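Local atomic coordinates of type IV pilus assembly protein PilF (Thermus thermophilus HB8, PDB entry 5OIU), a protein that probably hydrolyses ATP as a hexameric AAA+ motor that powers the assembly of type IV pili. Residues G271-C282 against G324-L335. Residues are numbered along the deposited sequence; the frame is centred on the assembly and turned at random.
With ZN (zinc ion), chain S; ATP (adenosine-5'-triphosphate), chain Q.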
loop_
_atom_site.group_PDB
_atom_site.type_symbol
_atom_site.label_atom_id
_atom_site.label_comp_id
_atom_site.label_asym_id
_atom_site.label_seq_id
_atom_site.Cartn_x
_atom_site.Cartn_y
_atom_site.Cartn_z
ATOM N N GLY C 271 -5.589 -25.063 0.259
ATOM C CA GLY C 271 -5.353 -25.104 -1.171
ATOM C C GLY C 271 -6.387 -24.291 -1.916
ATOM O O GLY C 271 -7.444 -23.936 -1.372
ATOM N N VAL C 272 -6.054 -23.992 -3.176
ATOM C CA VAL C 272 -6.948 -23.283 -4.083
ATOM C C VAL C 272 -7.003 -24.044 -5.396
ATOM O O VAL C 272 -5.961 -24.366 -5.979
ATOM C CB VAL C 272 -6.506 -21.829 -4.330
ATOM C CG1 VAL C 272 -7.547 -21.097 -5.158
ATOM C CG2 VAL C 272 -6.308 -21.111 -3.011
ATOM N N LEU C 273 -8.210 -24.336 -5.858
ATOM C CA LEU C 273 -8.419 -24.952 -7.159
ATOM C C LEU C 273 -9.059 -23.927 -8.077
ATOM O O LEU C 273 -10.133 -23.401 -7.759
ATOM C CB LEU C 273 -9.310 -26.182 -7.057
ATOM C CG LEU C 273 -9.534 -26.742 -8.446
ATOM C CD1 LEU C 273 -8.254 -27.421 -8.882
ATOM C CD2 LEU C 273 -10.686 -27.714 -8.434
ATOM N N SER C 274 -8.406 -23.649 -9.204
ATOM C CA SER C 274 -8.964 -22.821 -10.264
ATOM C C SER C 274 -9.294 -23.686 -11.462
ATOM O O SER C 274 -8.507 -24.563 -11.830
ATOM C CB SER C 274 -7.987 -21.729 -10.700
ATOM O OG SER C 274 -8.673 -20.773 -11.473
ATOM N N GLN C 275 -10.433 -23.439 -12.099
ATOM C CA GLN C 275 -10.720 -24.288 -13.242
ATOM C C GLN C 275 -11.445 -23.541 -14.360
ATOM O O GLN C 275 -11.965 -22.435 -14.182
ATOM C CB GLN C 275 -11.506 -25.536 -12.808
ATOM C CG GLN C 275 -12.868 -25.325 -12.166
ATOM C CD GLN C 275 -13.528 -26.678 -11.865
ATOM O OE1 GLN C 275 -13.099 -27.414 -10.973
ATOM N NE2 GLN C 275 -14.552 -27.018 -12.633
ATOM N N ARG C 276 -11.437 -24.178 -15.532
ATOM C CA ARG C 276 -12.133 -23.734 -16.731
ATOM C C ARG C 276 -12.807 -24.927 -17.396
ATOM O O ARG C 276 -12.358 -26.071 -17.267
ATOM C CB ARG C 276 -11.178 -23.087 -17.753
ATOM C CG ARG C 276 -10.428 -21.915 -17.232
ATOM C CD ARG C 276 -11.388 -20.820 -16.817
ATOM N NE ARG C 276 -10.651 -19.568 -16.699
ATOM C CZ ARG C 276 -9.961 -19.224 -15.615
ATOM N NH1 ARG C 276 -9.952 -20.027 -14.541
ATOM N NH2 ARG C 276 -9.291 -18.074 -15.599
ATOM N N LEU C 277 -13.858 -24.653 -18.158
ATOM C CA LEU C 277 -14.416 -25.662 -19.052
ATOM C C LEU C 277 -14.005 -25.372 -20.503
ATOM O O LEU C 277 -14.196 -24.255 -21.004
ATOM C CB LEU C 277 -15.936 -25.720 -18.899
ATOM C CG LEU C 277 -16.476 -26.194 -17.536
ATOM C CD1 LEU C 277 -17.988 -26.421 -17.585
ATOM C CD2 LEU C 277 -15.788 -27.467 -17.059
ATOM N N VAL C 278 -13.406 -26.368 -21.163
ATOM C CA VAL C 278 -13.088 -26.304 -22.589
ATOM C C VAL C 278 -14.027 -27.237 -23.328
ATOM O O VAL C 278 -14.539 -28.216 -22.777
ATOM C CB VAL C 278 -11.633 -26.683 -22.959
ATOM C CG1 VAL C 278 -10.619 -25.838 -22.226
ATOM C CG2 VAL C 278 -11.399 -28.141 -22.716
ATOM N N ARG C 279 -14.232 -26.937 -24.604
ATOM C CA ARG C 279 -15.066 -27.779 -25.437
ATOM C C ARG C 279 -14.277 -29.003 -25.885
ATOM O O ARG C 279 -13.063 -28.944 -26.123
ATOM C CB ARG C 279 -15.581 -27.001 -26.642
ATOM C CG ARG C 279 -16.702 -26.062 -26.284
ATOM C CD ARG C 279 -17.349 -25.526 -27.523
ATOM N NE ARG C 279 -16.408 -24.709 -28.274
ATOM C CZ ARG C 279 -16.588 -24.309 -29.533
ATOM N NH1 ARG C 279 -17.680 -24.656 -30.208
ATOM N NH2 ARG C 279 -15.664 -23.560 -30.116
ATOM N N ARG C 280 -14.989 -30.114 -26.001
ATOM C CA ARG C 280 -14.412 -31.428 -26.190
ATOM C C ARG C 280 -14.514 -31.842 -27.656
ATOM O O ARG C 280 -15.603 -31.803 -28.239
ATOM C CB ARG C 280 -15.148 -32.415 -25.295
ATOM C CG ARG C 280 -14.550 -33.769 -25.255
ATOM C CD ARG C 280 -15.171 -34.541 -24.130
ATOM N NE ARG C 280 -14.415 -35.757 -23.879
ATOM C CZ ARG C 280 -14.631 -36.562 -22.849
ATOM N NH1 ARG C 280 -15.594 -36.270 -21.973
ATOM N NH2 ARG C 280 -13.885 -37.649 -22.703
ATOM N N VAL C 281 -13.384 -32.241 -28.247
ATOM C CA VAL C 281 -13.373 -32.594 -29.664
ATOM C C VAL C 281 -14.286 -33.788 -29.918
ATOM O O VAL C 281 -14.220 -34.801 -29.207
ATOM C CB VAL C 281 -11.937 -32.903 -30.122
ATOM C CG1 VAL C 281 -11.948 -33.468 -31.531
ATOM C CG2 VAL C 281 -11.058 -31.656 -30.048
ATOM N N CYS C 282 -15.133 -33.678 -30.944
ATOM C CA CYS C 282 -15.953 -34.808 -31.370
ATOM C C CYS C 282 -15.095 -36.028 -31.688
ATOM O O CYS C 282 -14.011 -35.924 -32.266
ATOM C CB CYS C 282 -16.788 -34.435 -32.595
ATOM S SG CYS C 282 -17.671 -35.852 -33.367
ATOM N N GLY C 324 -17.488 -29.701 -34.636
ATOM C CA GLY C 324 -16.268 -30.411 -34.293
ATOM C C GLY C 324 -16.127 -30.709 -32.816
ATOM O O GLY C 324 -15.105 -31.274 -32.397
ATOM N N TYR C 325 -17.124 -30.359 -32.020
ATOM C CA TYR C 325 -17.078 -30.533 -30.586
ATOM C C TYR C 325 -18.347 -31.226 -30.116
ATOM O O TYR C 325 -19.407 -31.105 -30.731
ATOM C CB TYR C 325 -16.950 -29.184 -29.864
ATOM C CG TYR C 325 -15.732 -28.342 -30.202
ATOM C CD1 TYR C 325 -14.480 -28.645 -29.683
ATOM C CD2 TYR C 325 -15.855 -27.201 -30.987
ATOM C CE1 TYR C 325 -13.377 -27.853 -29.966
ATOM C CE2 TYR C 325 -14.766 -26.413 -31.279
ATOM C CZ TYR C 325 -13.525 -26.736 -30.770
ATOM O OH TYR C 325 -12.441 -25.930 -31.069
ATOM N N LYS C 326 -18.238 -31.934 -28.998
ATOM C CA LYS C 326 -19.415 -32.464 -28.315
ATOM C C LYS C 326 -19.045 -32.639 -26.861
ATOM O O LYS C 326 -18.095 -33.369 -26.556
ATOM C CB LYS C 326 -19.866 -33.790 -28.910
ATOM C CG LYS C 326 -20.839 -34.548 -28.013
ATOM C CD LYS C 326 -21.684 -35.500 -28.815
ATOM C CE LYS C 326 -22.821 -34.763 -29.483
ATOM N NZ LYS C 326 -23.572 -35.655 -30.403
ATOM N N GLY C 327 -19.778 -31.970 -25.973
ATOM C CA GLY C 327 -19.479 -32.025 -24.554
ATOM C C GLY C 327 -18.370 -31.060 -24.135
ATOM O O GLY C 327 -17.760 -30.331 -24.941
ATOM N N ARG C 328 -18.122 -31.047 -22.825
ATOM C CA ARG C 328 -17.118 -30.180 -22.241
ATOM C C ARG C 328 -16.242 -31.001 -21.310
ATOM O O ARG C 328 -16.589 -32.124 -20.927
ATOM C CB ARG C 328 -17.761 -28.989 -21.509
ATOM C CG ARG C 328 -18.885 -28.338 -22.298
ATOM C CD ARG C 328 -19.774 -27.427 -21.452
ATOM N NE ARG C 328 -19.171 -26.107 -21.331
ATOM C CZ ARG C 328 -19.609 -25.146 -20.524
ATOM N NH1 ARG C 328 -20.674 -25.337 -19.749
ATOM N NH2 ARG C 328 -18.968 -23.986 -20.494
ATOM N N TYR C 329 -15.085 -30.431 -20.973
ATOM C CA TYR C 329 -14.055 -31.083 -20.173
ATOM C C TYR C 329 -13.325 -30.011 -19.379
ATOM O O TYR C 329 -13.174 -28.880 -19.842
ATOM C CB TYR C 329 -13.083 -31.855 -21.061
ATOM C CG TYR C 329 -12.356 -33.025 -20.428
ATOM C CD1 TYR C 329 -11.203 -32.830 -19.689
ATOM C CD2 TYR C 329 -12.789 -34.332 -20.635
ATOM C CE1 TYR C 329 -10.506 -33.894 -19.152
ATOM C CE2 TYR C 329 -12.105 -35.404 -20.105
ATOM C CZ TYR C 329 -10.957 -35.182 -19.359
ATOM O OH TYR C 329 -10.260 -36.243 -18.806
ATOM N N ALA C 330 -12.906 -30.353 -18.173
ATOM C CA ALA C 330 -12.352 -29.359 -17.274
ATOM C C ALA C 330 -10.836 -29.361 -17.362
ATOM O O ALA C 330 -10.217 -30.391 -17.642
ATOM C CB ALA C 330 -12.787 -29.618 -15.834
ATOM N N ILE C 331 -10.247 -28.180 -17.127
ATOM C CA ILE C 331 -8.807 -28.006 -16.979
ATOM C C ILE C 331 -8.545 -27.311 -15.643
ATOM O O ILE C 331 -9.344 -26.494 -15.170
ATOM C CB ILE C 331 -8.208 -27.213 -18.166
ATOM C CG1 ILE C 331 -8.573 -25.728 -18.102
ATOM C CG2 ILE C 331 -8.706 -27.765 -19.495
ATOM C CD1 ILE C 331 -8.182 -24.996 -19.366
ATOM N N HIS C 332 -7.410 -27.637 -15.027
ATOM C CA HIS C 332 -7.241 -27.350 -13.613
ATOM C C HIS C 332 -5.925 -26.657 -13.297
ATOM O O HIS C 332 -4.899 -26.872 -13.948
ATOM C CB HIS C 332 -7.319 -28.620 -12.808
ATOM C CG HIS C 332 -8.600 -29.372 -12.989
ATOM N ND1 HIS C 332 -8.676 -30.559 -13.692
ATOM C CD2 HIS C 332 -9.852 -29.119 -12.538
ATOM C CE1 HIS C 332 -9.922 -30.995 -13.678
ATOM N NE2 HIS C 332 -10.655 -30.144 -12.978
ATOM N N GLU C 333 -5.979 -25.838 -12.256
ATOM C CA GLU C 333 -4.806 -25.260 -11.623
ATOM C C GLU C 333 -4.958 -25.449 -10.118
ATOM O O GLU C 333 -5.900 -24.906 -9.524
ATOM C CB GLU C 333 -4.698 -23.784 -11.978
ATOM C CG GLU C 333 -3.367 -23.178 -11.718
ATOM C CD GLU C 333 -3.300 -21.786 -12.264
ATOM O OE1 GLU C 333 -3.848 -20.874 -11.601
ATOM O OE2 GLU C 333 -2.736 -21.619 -13.374
ATOM N N LEU C 334 -4.051 -26.228 -9.503
ATOM C CA LEU C 334 -4.188 -26.637 -8.095
ATOM C C LEU C 334 -3.008 -26.118 -7.281
ATOM O O LEU C 334 -1.909 -26.685 -7.320
ATOM C CB LEU C 334 -4.318 -28.153 -7.941
ATOM C CG LEU C 334 -4.349 -28.667 -6.484
ATOM C CD1 LEU C 334 -5.446 -28.038 -5.642
ATOM C CD2 LEU C 334 -4.460 -30.202 -6.416
ATOM N N LEU C 335 -3.264 -25.057 -6.523
ATOM C CA LEU C 335 -2.290 -24.453 -5.629
ATOM C C LEU C 335 -2.428 -25.118 -4.267
ATOM O O LEU C 335 -3.395 -24.854 -3.539
ATOM C CB LEU C 335 -2.517 -22.946 -5.536
ATOM C CG LEU C 335 -1.435 -22.081 -4.888
ATOM C CD1 LEU C 335 -1.620 -20.638 -5.287
ATOM C CD2 LEU C 335 -1.454 -22.191 -3.378
HETATM ZN ZN ZN S . -17.952 -34.621 -35.459
HETATM P PG ATP Q . -21.939 -20.533 -11.284
HETATM O O1G ATP Q . -20.886 -19.498 -11.668
HETATM O O2G ATP Q . -22.004 -20.823 -9.799
HETATM O O3G ATP Q . -23.305 -20.295 -11.875
HETATM P PB ATP Q . -20.417 -22.954 -11.582
HETATM O O1B ATP Q . -19.066 -22.301 -11.723
HETATM O O2B ATP Q . -20.852 -23.574 -10.275
HETATM O O3B ATP Q . -21.553 -21.912 -12.041
HETATM P PA ATP Q . -21.604 -25.312 -12.562
HETATM O O1A ATP Q . -21.219 -26.499 -11.720
HETATM O O2A ATP Q . -22.933 -24.646 -12.301
HETATM O O3A ATP Q . -20.497 -24.147 -12.654
HETATM O "O5'" ATP Q . -21.580 -25.897 -14.054
HETATM C "C5'" ATP Q . -21.936 -25.109 -15.187
HETATM C "C4'" ATP Q . -22.262 -26.085 -16.311
HETATM O "O4'" ATP Q . -21.098 -26.823 -16.699
HETATM C "C3'" ATP Q . -23.297 -27.086 -15.837
HETATM O "O3'" ATP Q . -24.209 -27.216 -16.945
HETATM C "C2'" ATP Q . -22.473 -28.335 -15.538
HETATM O "O2'" ATP Q . -23.207 -29.570 -15.627
HETATM C "C1'" ATP Q . -21.308 -28.221 -16.524
HETATM N N9 ATP Q . -20.052 -28.809 -16.017
HETATM C C8 ATP Q . -19.502 -28.528 -14.815
HETATM N N7 ATP Q . -18.342 -29.215 -14.641
HETATM C C5 ATP Q . -18.136 -29.960 -15.739
HETATM C C6 ATP Q . -17.097 -30.912 -16.191
HETATM N N6 ATP Q . -16.031 -31.219 -15.409
HETATM N N1 ATP Q . -17.247 -31.468 -17.411
HETATM C C2 ATP Q . -18.304 -31.164 -18.192
HETATM N N3 ATP Q . -19.286 -30.306 -17.847
HETATM C C4 ATP Q . -19.263 -29.680 -16.650
#
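Arg279, near the zinc end of strand 271-281, lies across the ring of Tyr325 on the short strand 325-326, which turns a corner at Gly327 into strand 328-335. Arg279 CB sits over one face of the Tyr325 ring, 4.0 Å from its centroid and off centre, a CH-pi contact. Arg279 CG stands beside the backbone N (chi1 -76°), CD passes the ring at CD2, and a bend at chi3 brings the guanidinium over the CD2-CE2 side of the ring. There Arg279 NH2 is 3.2 Å from Tyr325 CE2. The two planes are 36° apart. NE turns to a salt bridge with Glu383. An alanine in place of Tyr325 would probably leave the arginine's long chain without its flat support and its guanidinium freer to swing from Glu383.

Between Arg279 and Val281 the pairing slips by one residue, a beta bulge opposite the corner at Gly327, whose backbone angles favour glycine. Beyond it Cys282 N donates to Gly324 O (2.8 Å), and Cys282 SG binds zinc at 2.4 Å together with Cys285 and Cys320, in a site to which Cys317 also belongs.

Nearer the nucleotide, Leu277 suits a place between base and arginine: CD2 packs against the adenine, while CD1 touches ATP O4' (3.3 Å) and lies over the centre of the Arg328 guanidinium. Ala330 is small enough to admit the adenine amino group, its CB 3.6 Å from ATP N6. An antiparallel pairing, broken by bulge and corner, thus joins a zinc-bound cysteine to a nucleotide pocket where apolar carbons pack on adenine and arginine borders the ribose.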